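Local atomic coordinates of PTS-dependent dihydroxyacetone kinase, ADP-binding subunit DhaL (Lactococcus lactis subsp. lactis, PDB entry 3CR3), a protein that binds ADP, which takes a phosphoryl group from DhaM, and passes that group on to dihydroxyacetone held by DhaK, using magnesium. Residues G80-S85 / K122-I127; E102-G107 / S129-D134; A110-K113 / Q118-E121. All blocks are in the same frame, centred on the assembly; numbering follows the deposited sequence.

From the N terminus, the chain first supplies G80-S85 on helix 79-94, then E102-G107 and A110-K113 on helix 100-115. It turns through Q118-E121 into K122-I127 and ends this region with S129-D134 on helix 125-136. Contact 1 closes a loop of 36 residues beside ADP. Contact 2 starts inside that loop and ends beyond it, so the two cross, while contact 3 spans just four residues and is nested inside both. Together they join three successive helices and the connection between the last two. Contact 3 touches contact 1 through G120 N and D126 OD1, and contact 2 through V119 and S129.

Contact 1. Residues G80-S85 / K122-I127; sequences GPLYGS and KTMVDI. With ADP (adenosine-5'-diphosphate), chain G.
The adenine end of the ADP pocket is built here, where L82 and Y83 of helix 79-94 meet M124, at the entry to helix 125-136. M124, modelled as selenomethionine, reaches across and lays its tail over the Y83 ring in a Met-aromatic contact. Its SE stands 4.3 Å from the Y83 ring centroid and only 15° off the normal. CE adds a CH-pi contact to the same ring, set toward the rim, with M124 CE 3.3 Å from Y83 CE1. A bend at the last torsion of M124 (chi3 -72°) turns this methyl over the ring, and I111 of helix 100-115 packs on the same side chain. L82 meets the selenium rather than the methyl, with L82 CB 4.0 Å from M124 SE.

The adenine is sandwiched between the two segments. L82 CD1 lies over one face, 3.2 Å from ADP C4, and T123 lies over the opposite face with its CB 3.4 Å from ADP N3. T123 is held by a capping box with D126: V125 N donates to T123 OG1 at 3.2 Å, while the return bond from T123 N to D126 OD2 is weak. OG1 lies between the backbone N and the carbonyl carbon (chi1 71°), folded back toward V125 N. Replacing T123 by an alanine removes OG1 and CG2, which would probably leave V125 N without its capping bond and open a gap against the adenine face.

The hydroxyl of Y83 is hydrogen-bonded to S179 and S180 of helix 175-191, which tethers the far end of the ring that M124 covers. The ribose is hydrogen-bonded by the backbone: M124 N donates to ADP O2' at 3.2 Å.

Contact 2. Residues E102-G107 / S129-D134; sequences ELIYAG and SAFLND
I104 on helix 100-115 packs against F131 and L132 on helix 125-136 to form the buried, enclosed part of this contact. The two short segments run nearly antiparallel, at 156°, with their axes 9.7 Å apart, and I104 and L132 share the middle, where the backbones come nearest. I104 CG1 meets F131 CE2 at 3.9 Å, the two side chains crossing at about a right angle. The side chains of I104 and L132 pass each other in opposite directions, with I104 CG2 4.0 Å from L132 CB. Behind I104 and F131, the F131 ring stacks on F184 and touches L145, and L187 of helix 175-191 packs on both residues, so the cluster is enclosed.

On the solvent side, Y105 is the one exposed member among the touching residues. Buried L132, with CG swung opposite its backbone N (chi1 174°), reaches it from the inside, CD2 lying 3.9 Å from Y105 CD1. The two side chains meet obliquely, and Y105 lies along the outer margin of the seam.

With apolar groups inside, a tyrosine outside and no polar bond across the interface, this is the packing of adjacent antiparallel helices in the all-helical DhaL barrel.

Contact 3. Residues A110-K113 / Q118-E121; sequences AIQK and QVGE
Q112, near the end of helix 100-115, stretches its amide toward the backbone of Q118 and V119 in the turn that follows. The touch is slight: Q112 NE2 comes within 3.9 Å of Q118 CA and lies 4.2 Å from V119 N, loose approaches at the protein surface, with no bond between them. What fixes the amide is one residue earlier, where NE2 is hydrogen-bonded to the carbonyl of A117. The chain of Q112 is extended beyond CG (chi2 -167°), giving it the length to span from helix to loop, and it also packs on V125 of the next helix.

One shell out, Q118-E121 forms a type II beta turn. G120 takes a positive phi of 97°; a CB there would collide with the carbonyl O of V119, which explains the glycine. The turn's own bond, E121 N to Q118 O, is long at 3.4 Å and weak. A side chain reinforces it: Q118 N donates at 2.8 Å and 178° to the anti lone pair of E121 OE2.

Farther out, E121 OE1 is hydrogen-bonded to T158 OG1, D126 OD1 receives G120 N, and V119 rests on S129. The loop is therefore tied to helix 125-136 as well as to its own backbone.

Partners at both oxygens would be consistent with a charged carboxylate on E121. Bridging Q118 N and T158 OG1, that carboxylate supplements a weak turn bond, while Q112 is held by A117 O and meets the turn only through light van der Waals contact.

Contact 1. Residues G80-S85 / K122-I127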
ATOM      1  N   GLY A  80     -17.949 -13.982   3.015  1.00 16.00           N
ATOM      2  CA  GLY A  80     -18.813 -13.407   4.063  1.00 15.94           C
ATOM      3  C   GLY A  80     -19.806 -12.364   3.547  1.00 16.04           C
ATOM      4  O   GLY A  80     -21.029 -12.591   3.592  1.00 16.68           O
ATOM      5  N   PRO A  81     -19.302 -11.206   3.076  1.00 15.37           N
ATOM      6  CA  PRO A  81     -20.185 -10.242   2.418  1.00 15.58           C
ATOM      7  C   PRO A  81     -21.037 -10.852   1.297  1.00 15.00           C
ATOM      8  O   PRO A  81     -22.172 -10.413   1.088  1.00 14.94           O
ATOM      9  CB  PRO A  81     -19.229  -9.197   1.830  1.00 15.08           C
ATOM     10  CG  PRO A  81     -17.923  -9.417   2.458  1.00 15.81           C
ATOM     11  CD  PRO A  81     -17.906 -10.726   3.166  1.00 15.82           C
ATOM     12  N   LEU A  82     -20.511 -11.850   0.595  1.00 14.63           N
ATOM     13  CA  LEU A  82     -21.239 -12.428  -0.549  1.00 14.85           C
ATOM     14  C   LEU A  82     -22.416 -13.329  -0.160  1.00 14.12           C
ATOM     15  O   LEU A  82     -23.556 -13.080  -0.558  1.00 14.07           O
ATOM     16  CB  LEU A  82     -20.281 -13.172  -1.497  1.00 14.63           C
ATOM     17  CG  LEU A  82     -19.240 -12.295  -2.199  1.00 15.20           C
ATOM     18  CD1 LEU A  82     -18.138 -13.195  -2.752  1.00 12.84           C
ATOM     19  CD2 LEU A  82     -19.852 -11.453  -3.283  1.00 14.85           C
ATOM     20  N   TYR A  83     -22.134 -14.390   0.588  1.00 14.41           N
ATOM     21  CA  TYR A  83     -23.198 -15.252   1.112  1.00 14.29           C
ATOM     22  C   TYR A  83     -24.136 -14.485   2.045  1.00 14.68           C
ATOM     23  O   TYR A  83     -25.355 -14.710   2.024  1.00 14.30           O
ATOM     24  CB  TYR A  83     -22.623 -16.468   1.849  1.00 14.27           C
ATOM     25  CG  TYR A  83     -22.157 -17.588   0.941  1.00 13.67           C
ATOM     26  CD1 TYR A  83     -23.076 -18.328   0.201  1.00 14.76           C
ATOM     27  CD2 TYR A  83     -20.801 -17.913   0.832  1.00 14.71           C
ATOM     28  CE1 TYR A  83     -22.668 -19.364  -0.623  1.00 15.38           C
ATOM     29  CE2 TYR A  83     -20.370 -18.940  -0.009  1.00 14.50           C
ATOM     30  CZ  TYR A  83     -21.313 -19.661  -0.733  1.00 14.26           C
ATOM     31  OH  TYR A  83     -20.930 -20.670  -1.573  1.00 13.43           O
ATOM     32  N   GLY A  84     -23.558 -13.604   2.864  1.00 15.00           N
ATOM     33  CA  GLY A  84     -24.311 -12.757   3.806  1.00 15.42           C
ATOM     34  C   GLY A  84     -25.336 -11.888   3.094  1.00 15.96           C
ATOM     35  O   GLY A  84     -26.494 -11.810   3.514  1.00 16.31           O
ATOM     36  N   SER A  85     -24.917 -11.241   2.007  1.00 15.09           N
ATOM     37  CA  SER A  85     -25.831 -10.422   1.220  1.00 15.33           C
ATOM     38  C   SER A  85     -26.828 -11.294   0.440  1.00 14.80           C
ATOM     39  O   SER A  85     -27.985 -10.910   0.274  1.00 14.24           O
ATOM     40  CB  SER A  85     -25.071  -9.487   0.282  1.00 14.86           C
ATOM     41  OG  SER A  85     -24.247  -8.596   1.028  1.00 16.04           O
ATOM     42  N   LYS A 122     -15.689 -16.569 -13.365  1.00 16.45           N
ATOM     43  CA  LYS A 122     -15.093 -17.603 -12.501  1.00 16.17           C
ATOM     44  C   LYS A 122     -15.363 -17.327 -11.030  1.00 16.08           C
ATOM     45  O   LYS A 122     -14.450 -17.309 -10.226  1.00 17.18           O
ATOM     46  CB  LYS A 122     -13.587 -17.783 -12.767  1.00 15.57           C
ATOM     47  CG  LYS A 122     -12.984 -19.148 -12.377  1.00 14.35           C
ATOM     48  CD  LYS A 122     -11.485 -18.951 -12.118  1.00 15.08           C
ATOM     49  CE  LYS A 122     -10.703 -20.234 -11.951  1.00 15.91           C
ATOM     50  NZ  LYS A 122     -10.554 -21.011 -13.221  1.00 13.01           N
ATOM     51  N   THR A 123     -16.623 -17.085 -10.679  1.00 15.97           N
ATOM     52  CA  THR A 123     -17.003 -16.969  -9.268  1.00 15.07           C
ATOM     53  C   THR A 123     -18.295 -17.759  -9.050  1.00 15.84           C
ATOM     54  O   THR A 123     -18.884 -18.255 -10.014  1.00 14.36           O
ATOM     55  CB  THR A 123     -17.276 -15.517  -8.844  1.00 14.87           C
ATOM     56  OG1 THR A 123     -18.495 -15.070  -9.452  1.00 13.93           O
ATOM     57  CG2 THR A 123     -16.127 -14.571  -9.204  1.00 11.51           C
HETATM   58  N   MSE A 124     -18.742 -17.818  -7.788  1.00 15.46           N
HETATM   59  CA  MSE A 124     -20.014 -18.437  -7.399  1.00 16.99           C
HETATM   60  C   MSE A 124     -21.216 -17.896  -8.176  1.00 14.85           C
HETATM   61  O   MSE A 124     -22.193 -18.578  -8.309  1.00 14.80           O
HETATM   62  CB  MSE A 124     -20.256 -18.267  -5.898  1.00 15.11           C
HETATM   63  CG  MSE A 124     -20.510 -16.806  -5.473  1.00 18.79           C
HETATM   64 SE   MSE A 124     -20.684 -16.623  -3.511  1.00 25.61          SE
HETATM   65  CE  MSE A 124     -22.364 -17.409  -3.274  1.00 23.25           C
ATOM     66  N   VAL A 125     -21.140 -16.658  -8.649  1.00 14.74           N
ATOM     67  CA  VAL A 125     -22.149 -16.075  -9.549  1.00 14.50           C
ATOM     68  C   VAL A 125     -22.486 -17.026 -10.715  1.00 14.37           C
ATOM     69  O   VAL A 125     -23.641 -17.145 -11.128  1.00 14.27           O
ATOM     70  CB  VAL A 125     -21.673 -14.685 -10.086  1.00 14.70           C
ATOM     71  CG1 VAL A 125     -22.501 -14.221 -11.279  1.00 15.35           C
ATOM     72  CG2 VAL A 125     -21.722 -13.630  -8.976  1.00 13.89           C
ATOM     73  N   ASP A 126     -21.474 -17.734 -11.204  1.00 14.33           N
ATOM     74  CA  ASP A 126     -21.651 -18.633 -12.353  1.00 14.53           C
ATOM     75  C   ASP A 126     -22.606 -19.775 -12.036  1.00 13.86           C
ATOM     76  O   ASP A 126     -23.448 -20.129 -12.851  1.00 13.62           O
ATOM     77  CB  ASP A 126     -20.305 -19.188 -12.803  1.00 14.31           C
ATOM     78  CG  ASP A 126     -19.307 -18.107 -13.103  1.00 15.89           C
ATOM     79  OD1 ASP A 126     -19.724 -16.962 -13.388  1.00 17.09           O
ATOM     80  OD2 ASP A 126     -18.098 -18.395 -13.043  1.00 15.52           O
ATOM     81  N   ILE A 127     -22.494 -20.338 -10.833  1.00 12.87           N
ATOM     82  CA  ILE A 127     -23.338 -21.454 -10.485  1.00 12.39           C
ATOM     83  C   ILE A 127     -24.711 -20.983  -9.986  1.00 12.95           C
ATOM     84  O   ILE A 127     -25.721 -21.651 -10.248  1.00 12.90           O
ATOM     85  CB  ILE A 127     -22.623 -22.478  -9.534  1.00 12.47           C
ATOM     86  CG1 ILE A 127     -23.407 -23.799  -9.448  1.00 13.22           C
ATOM     87  CG2 ILE A 127     -22.382 -21.878  -8.169  1.00 12.64           C
ATOM     88  CD1 ILE A 127     -22.560 -25.015  -9.042  1.00 11.91           C
TER
HETATM   89  PB  ADP G1211     -11.154 -14.574   0.082  1.00 15.60           P
HETATM   90  O1B ADP G1211     -10.138 -15.353   0.854  1.00 15.51           O
HETATM   91  O2B ADP G1211     -11.365 -13.198   0.614  1.00 13.87           O
HETATM   92  O3B ADP G1211     -10.932 -14.611  -1.431  1.00 14.19           O
HETATM   93  PA  ADP G1211     -12.843 -16.926   0.305  1.00 14.17           P
HETATM   94  O1A ADP G1211     -11.600 -17.694   0.016  1.00 13.91           O
HETATM   95  O2A ADP G1211     -13.604 -17.320   1.550  1.00 16.69           O
HETATM   96  O3A ADP G1211     -12.567 -15.327   0.339  1.00 14.44           O
HETATM   97  O5' ADP G1211     -13.848 -17.025  -0.955  1.00 15.92           O
HETATM   98  C5' ADP G1211     -13.340 -17.027  -2.293  1.00 15.07           C
HETATM   99  C4' ADP G1211     -14.528 -17.111  -3.227  1.00 14.79           C
HETATM  100  O4' ADP G1211     -15.324 -15.920  -3.180  1.00 16.42           O
HETATM  101  C3' ADP G1211     -14.127 -17.264  -4.684  1.00 14.89           C
HETATM  102  O3' ADP G1211     -13.922 -18.648  -4.967  1.00 14.91           O
HETATM  103  C2' ADP G1211     -15.308 -16.668  -5.447  1.00 14.36           C
HETATM  104  O2' ADP G1211     -16.293 -17.642  -5.800  1.00 10.96           O
HETATM  105  C1' ADP G1211     -15.966 -15.736  -4.438  1.00 17.13           C
HETATM  106  N9  ADP G1211     -15.756 -14.335  -4.844  1.00 18.66           N
HETATM  107  C8  ADP G1211     -14.632 -13.627  -4.595  1.00 18.23           C
HETATM  108  N7  ADP G1211     -14.746 -12.384  -5.087  1.00 17.35           N
HETATM  109  C5  ADP G1211     -15.957 -12.297  -5.670  1.00 17.86           C
HETATM  110  C6  ADP G1211     -16.705 -11.252  -6.391  1.00 16.54           C
HETATM  111  N6  ADP G1211     -16.146 -10.038  -6.552  1.00 17.11           N
HETATM  112  N1  ADP G1211     -17.943 -11.552  -6.844  1.00 17.92           N
HETATM  113  C2  ADP G1211     -18.508 -12.762  -6.659  1.00 17.00           C
HETATM  114  N3  ADP G1211     -17.882 -13.753  -6.022  1.00 16.87           N
HETATM  115  C4  ADP G1211     -16.626 -13.584  -5.520  1.00 17.73           C

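Contact 2. Residues E102-G107 / S129-D134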
ATOM      1  N   GLU A 102     -37.549 -17.696  -7.073  1.00 19.19           N
ATOM      2  CA  GLU A 102     -37.591 -16.307  -6.568  1.00 19.30           C
ATOM      3  C   GLU A 102     -36.541 -16.001  -5.492  1.00 18.34           C
ATOM      4  O   GLU A 102     -35.958 -14.909  -5.486  1.00 18.11           O
ATOM      5  CB  GLU A 102     -38.984 -15.971  -6.033  1.00 19.84           C
ATOM      6  CG  GLU A 102     -40.004 -15.651  -7.120  1.00 23.25           C
ATOM      7  CD  GLU A 102     -40.421 -14.197  -7.121  1.00 27.96           C
ATOM      8  OE1 GLU A 102     -39.565 -13.303  -7.341  1.00 29.84           O
ATOM      9  OE2 GLU A 102     -41.621 -13.948  -6.887  1.00 30.46           O
ATOM     10  N   LEU A 103     -36.309 -16.960  -4.590  1.00 17.27           N
ATOM     11  CA  LEU A 103     -35.282 -16.840  -3.553  1.00 16.62           C
ATOM     12  C   LEU A 103     -33.880 -16.794  -4.169  1.00 16.28           C
ATOM     13  O   LEU A 103     -33.092 -15.875  -3.909  1.00 15.66           O
ATOM     14  CB  LEU A 103     -35.380 -17.989  -2.529  1.00 16.32           C
ATOM     15  CG  LEU A 103     -36.686 -18.047  -1.709  1.00 16.54           C
ATOM     16  CD1 LEU A 103     -36.741 -19.283  -0.792  1.00 16.41           C
ATOM     17  CD2 LEU A 103     -36.886 -16.771  -0.895  1.00 15.26           C
ATOM     18  N   ILE A 104     -33.599 -17.773  -5.016  1.00 16.33           N
ATOM     19  CA  ILE A 104     -32.305 -17.884  -5.664  1.00 16.96           C
ATOM     20  C   ILE A 104     -32.052 -16.615  -6.481  1.00 17.19           C
ATOM     21  O   ILE A 104     -30.938 -16.100  -6.494  1.00 17.08           O
ATOM     22  CB  ILE A 104     -32.210 -19.176  -6.537  1.00 16.74           C
ATOM     23  CG1 ILE A 104     -32.472 -20.437  -5.692  1.00 18.12           C
ATOM     24  CG2 ILE A 104     -30.875 -19.263  -7.276  1.00 16.19           C
ATOM     25  CD1 ILE A 104     -31.679 -20.515  -4.361  1.00 16.22           C
ATOM     26  N   TYR A 105     -33.103 -16.104  -7.124  1.00 17.52           N
ATOM     27  CA  TYR A 105     -33.004 -14.868  -7.880  1.00 18.48           C
ATOM     28  C   TYR A 105     -32.589 -13.729  -6.962  1.00 17.72           C
ATOM     29  O   TYR A 105     -31.678 -12.977  -7.284  1.00 17.02           O
ATOM     30  CB  TYR A 105     -34.335 -14.527  -8.565  1.00 19.75           C
ATOM     31  CG  TYR A 105     -34.273 -13.257  -9.391  1.00 22.17           C
ATOM     32  CD1 TYR A 105     -34.080 -13.314 -10.766  1.00 23.01           C
ATOM     33  CD2 TYR A 105     -34.398 -11.995  -8.788  1.00 24.54           C
ATOM     34  CE1 TYR A 105     -34.022 -12.153 -11.532  1.00 25.89           C
ATOM     35  CE2 TYR A 105     -34.328 -10.826  -9.541  1.00 25.24           C
ATOM     36  CZ  TYR A 105     -34.144 -10.913 -10.917  1.00 25.46           C
ATOM     37  OH  TYR A 105     -34.087  -9.769 -11.682  1.00 25.69           O
ATOM     38  N   ALA A 106     -33.268 -13.599  -5.823  1.00 17.31           N
ATOM     39  CA  ALA A 106     -32.898 -12.579  -4.837  1.00 16.98           C
ATOM     40  C   ALA A 106     -31.417 -12.721  -4.473  1.00 16.17           C
ATOM     41  O   ALA A 106     -30.682 -11.753  -4.523  1.00 15.92           O
ATOM     42  CB  ALA A 106     -33.775 -12.673  -3.591  1.00 16.54           C
ATOM     43  N   GLY A 107     -30.991 -13.936  -4.134  1.00 16.18           N
ATOM     44  CA  GLY A 107     -29.593 -14.196  -3.731  1.00 15.42           C
ATOM     45  C   GLY A 107     -28.580 -13.831  -4.811  1.00 15.15           C
ATOM     46  O   GLY A 107     -27.585 -13.173  -4.533  1.00 14.16           O
ATOM     47  N   SER A 129     -26.287 -18.454 -11.149  1.00 13.68           N
ATOM     48  CA  SER A 129     -26.979 -18.172 -12.415  1.00 14.22           C
ATOM     49  C   SER A 129     -27.396 -19.438 -13.141  1.00 14.41           C
ATOM     50  O   SER A 129     -28.545 -19.552 -13.584  1.00 14.56           O
ATOM     51  CB  SER A 129     -26.101 -17.332 -13.337  1.00 14.38           C
ATOM     52  OG  SER A 129     -26.783 -17.050 -14.552  1.00 16.41           O
ATOM     53  N   ALA A 130     -26.463 -20.384 -13.276  1.00 14.54           N
ATOM     54  CA  ALA A 130     -26.754 -21.664 -13.946  1.00 14.97           C
ATOM     55  C   ALA A 130     -27.858 -22.439 -13.226  1.00 15.12           C
ATOM     56  O   ALA A 130     -28.731 -23.045 -13.858  1.00 15.21           O
ATOM     57  CB  ALA A 130     -25.466 -22.519 -14.077  1.00 15.21           C
ATOM     58  N   PHE A 131     -27.830 -22.404 -11.894  1.00 14.48           N
ATOM     59  CA  PHE A 131     -28.822 -23.125 -11.093  1.00 13.93           C
ATOM     60  C   PHE A 131     -30.219 -22.520 -11.231  1.00 13.45           C
ATOM     61  O   PHE A 131     -31.207 -23.254 -11.403  1.00 14.04           O
ATOM     62  CB  PHE A 131     -28.373 -23.159  -9.627  1.00 13.58           C
ATOM     63  CG  PHE A 131     -29.332 -23.842  -8.703  1.00 14.86           C
ATOM     64  CD1 PHE A 131     -29.638 -25.203  -8.861  1.00 15.83           C
ATOM     65  CD2 PHE A 131     -29.891 -23.147  -7.631  1.00 15.67           C
ATOM     66  CE1 PHE A 131     -30.514 -25.850  -7.984  1.00 16.07           C
ATOM     67  CE2 PHE A 131     -30.759 -23.785  -6.736  1.00 14.06           C
ATOM     68  CZ  PHE A 131     -31.072 -25.136  -6.907  1.00 14.61           C
ATOM     69  N   LEU A 132     -30.306 -21.191 -11.166  1.00 12.93           N
ATOM     70  CA  LEU A 132     -31.582 -20.479 -11.400  1.00 12.96           C
ATOM     71  C   LEU A 132     -32.145 -20.760 -12.788  1.00 13.10           C
ATOM     72  O   LEU A 132     -33.332 -21.048 -12.943  1.00 12.38           O
ATOM     73  CB  LEU A 132     -31.416 -18.966 -11.213  1.00 12.95           C
ATOM     74  CG  LEU A 132     -32.609 -18.061 -11.551  1.00 12.93           C
ATOM     75  CD1 LEU A 132     -33.768 -18.292 -10.566  1.00 12.73           C
ATOM     76  CD2 LEU A 132     -32.178 -16.615 -11.551  1.00 12.51           C
ATOM     77  N   ASN A 133     -31.289 -20.656 -13.798  1.00 13.74           N
ATOM     78  CA  ASN A 133     -31.704 -20.949 -15.170  1.00 14.58           C
ATOM     79  C   ASN A 133     -32.325 -22.350 -15.242  1.00 14.28           C
ATOM     80  O   ASN A 133     -33.392 -22.529 -15.819  1.00 13.50           O
ATOM     81  CB  ASN A 133     -30.527 -20.790 -16.148  1.00 14.65           C
ATOM     82  CG  ASN A 133     -30.230 -19.317 -16.493  1.00 17.51           C
ATOM     83  OD1 ASN A 133     -31.125 -18.466 -16.485  1.00 19.99           O
ATOM     84  ND2 ASN A 133     -28.972 -19.025 -16.820  1.00 19.19           N
ATOM     85  N   ASP A 134     -31.667 -23.318 -14.600  1.00 14.42           N
ATOM     86  CA  ASP A 134     -32.148 -24.708 -14.542  1.00 14.87           C
ATOM     87  C   ASP A 134     -33.515 -24.829 -13.859  1.00 14.94           C
ATOM     88  O   ASP A 134     -34.407 -25.516 -14.360  1.00 14.76           O
ATOM     89  CB  ASP A 134     -31.115 -25.615 -13.851  1.00 14.60           C
ATOM     90  CG  ASP A 134     -29.973 -26.027 -14.780  1.00 15.29           C
ATOM     91  OD1 ASP A 134     -30.084 -25.793 -16.007  1.00 15.01           O
ATOM     92  OD2 ASP A 134     -28.971 -26.590 -14.282  1.00 14.86           O
TER

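Contact 3. Residues A110-K113 / Q118-E121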
ATOM      1  N   ALA A 110     -28.258 -10.067  -5.367  1.00 15.34           N
ATOM      2  CA  ALA A 110     -27.490  -9.508  -4.259  1.00 15.00           C
ATOM      3  C   ALA A 110     -25.984  -9.801  -4.340  1.00 15.13           C
ATOM      4  O   ALA A 110     -25.175  -8.933  -4.009  1.00 15.87           O
ATOM      5  CB  ALA A 110     -28.059  -9.991  -2.925  1.00 14.87           C
ATOM      6  N   ILE A 111     -25.602 -11.010  -4.759  1.00 14.60           N
ATOM      7  CA  ILE A 111     -24.171 -11.344  -4.911  1.00 14.32           C
ATOM      8  C   ILE A 111     -23.566 -10.503  -6.026  1.00 15.06           C
ATOM      9  O   ILE A 111     -22.443  -9.999  -5.907  1.00 14.79           O
ATOM     10  CB  ILE A 111     -23.925 -12.865  -5.196  1.00 14.19           C
ATOM     11  CG1 ILE A 111     -24.419 -13.737  -4.047  1.00 13.02           C
ATOM     12  CG2 ILE A 111     -22.419 -13.177  -5.426  1.00 14.19           C
ATOM     13  CD1 ILE A 111     -24.534 -15.207  -4.435  1.00 13.37           C
ATOM     14  N   GLN A 112     -24.319 -10.355  -7.111  1.00 15.44           N
ATOM     15  CA  GLN A 112     -23.860  -9.558  -8.234  1.00 17.06           C
ATOM     16  C   GLN A 112     -23.739  -8.081  -7.853  1.00 17.48           C
ATOM     17  O   GLN A 112     -22.757  -7.433  -8.202  1.00 17.32           O
ATOM     18  CB  GLN A 112     -24.741  -9.783  -9.455  1.00 16.90           C
ATOM     19  CG  GLN A 112     -24.426 -11.094 -10.136  1.00 18.01           C
ATOM     20  CD  GLN A 112     -25.055 -11.203 -11.508  1.00 20.03           C
ATOM     21  OE1 GLN A 112     -26.248 -11.464 -11.633  1.00 20.83           O
ATOM     22  NE2 GLN A 112     -24.253 -10.994 -12.548  1.00 20.54           N
ATOM     23  N   LYS A 113     -24.703  -7.574  -7.083  1.00 18.25           N
ATOM     24  CA  LYS A 113     -24.627  -6.204  -6.567  1.00 19.47           C
ATOM     25  C   LYS A 113     -23.409  -6.014  -5.649  1.00 19.12           C
ATOM     26  O   LYS A 113     -22.740  -4.988  -5.712  1.00 19.05           O
ATOM     27  CB  LYS A 113     -25.921  -5.818  -5.841  1.00 19.18           C
ATOM     28  CG  LYS A 113     -26.005  -4.346  -5.439  1.00 21.79           C
ATOM     29  CD  LYS A 113     -27.353  -4.009  -4.808  1.00 22.04           C
ATOM     30  CE  LYS A 113     -27.283  -2.727  -3.952  1.00 27.82           C
ATOM     31  NZ  LYS A 113     -26.548  -2.914  -2.644  1.00 27.61           N
ATOM     32  N   GLN A 118     -19.940 -10.461 -13.284  1.00 19.88           N
ATOM     33  CA  GLN A 118     -20.796 -10.913 -14.361  1.00 20.31           C
ATOM     34  C   GLN A 118     -20.691 -12.427 -14.442  1.00 20.04           C
ATOM     35  O   GLN A 118     -19.749 -13.018 -13.922  1.00 21.02           O
ATOM     36  CB  GLN A 118     -20.357 -10.289 -15.682  1.00 20.35           C
ATOM     37  CG  GLN A 118     -20.622  -8.795 -15.783  1.00 22.40           C
ATOM     38  CD  GLN A 118     -19.881  -8.166 -16.947  1.00 25.56           C
ATOM     39  OE1 GLN A 118     -18.940  -7.399 -16.751  1.00 29.15           O
ATOM     40  NE2 GLN A 118     -20.287  -8.503 -18.161  1.00 25.34           N
ATOM     41  N   VAL A 119     -21.662 -13.063 -15.083  1.00 19.65           N
ATOM     42  CA  VAL A 119     -21.576 -14.490 -15.339  1.00 19.00           C
ATOM     43  C   VAL A 119     -20.371 -14.770 -16.249  1.00 19.13           C
ATOM     44  O   VAL A 119     -20.133 -14.039 -17.221  1.00 18.81           O
ATOM     45  CB  VAL A 119     -22.886 -15.034 -15.963  1.00 18.95           C
ATOM     46  CG1 VAL A 119     -22.815 -16.551 -16.163  1.00 16.37           C
ATOM     47  CG2 VAL A 119     -24.078 -14.666 -15.087  1.00 19.00           C
ATOM     48  N   GLY A 120     -19.611 -15.811 -15.911  1.00 18.88           N
ATOM     49  CA  GLY A 120     -18.422 -16.208 -16.683  1.00 18.22           C
ATOM     50  C   GLY A 120     -17.120 -15.690 -16.134  1.00 18.29           C
ATOM     51  O   GLY A 120     -16.053 -15.904 -16.723  1.00 18.49           O
ATOM     52  N   GLU A 121     -17.184 -15.021 -14.985  1.00 18.25           N
ATOM     53  CA  GLU A 121     -15.993 -14.411 -14.418  1.00 17.85           C
ATOM     54  C   GLU A 121     -15.267 -15.306 -13.424  1.00 17.19           C
ATOM     55  O   GLU A 121     -14.325 -14.857 -12.766  1.00 16.32           O
ATOM     56  CB  GLU A 121     -16.322 -13.062 -13.785  1.00 18.67           C
ATOM     57  CG  GLU A 121     -16.752 -11.991 -14.797  1.00 19.52           C
ATOM     58  CD  GLU A 121     -16.362 -10.622 -14.312  1.00 21.18           C
ATOM     59  OE1 GLU A 121     -15.161 -10.298 -14.358  1.00 20.38           O
ATOM     60  OE2 GLU A 121     -17.247  -9.891 -13.839  1.00 21.15           O
TER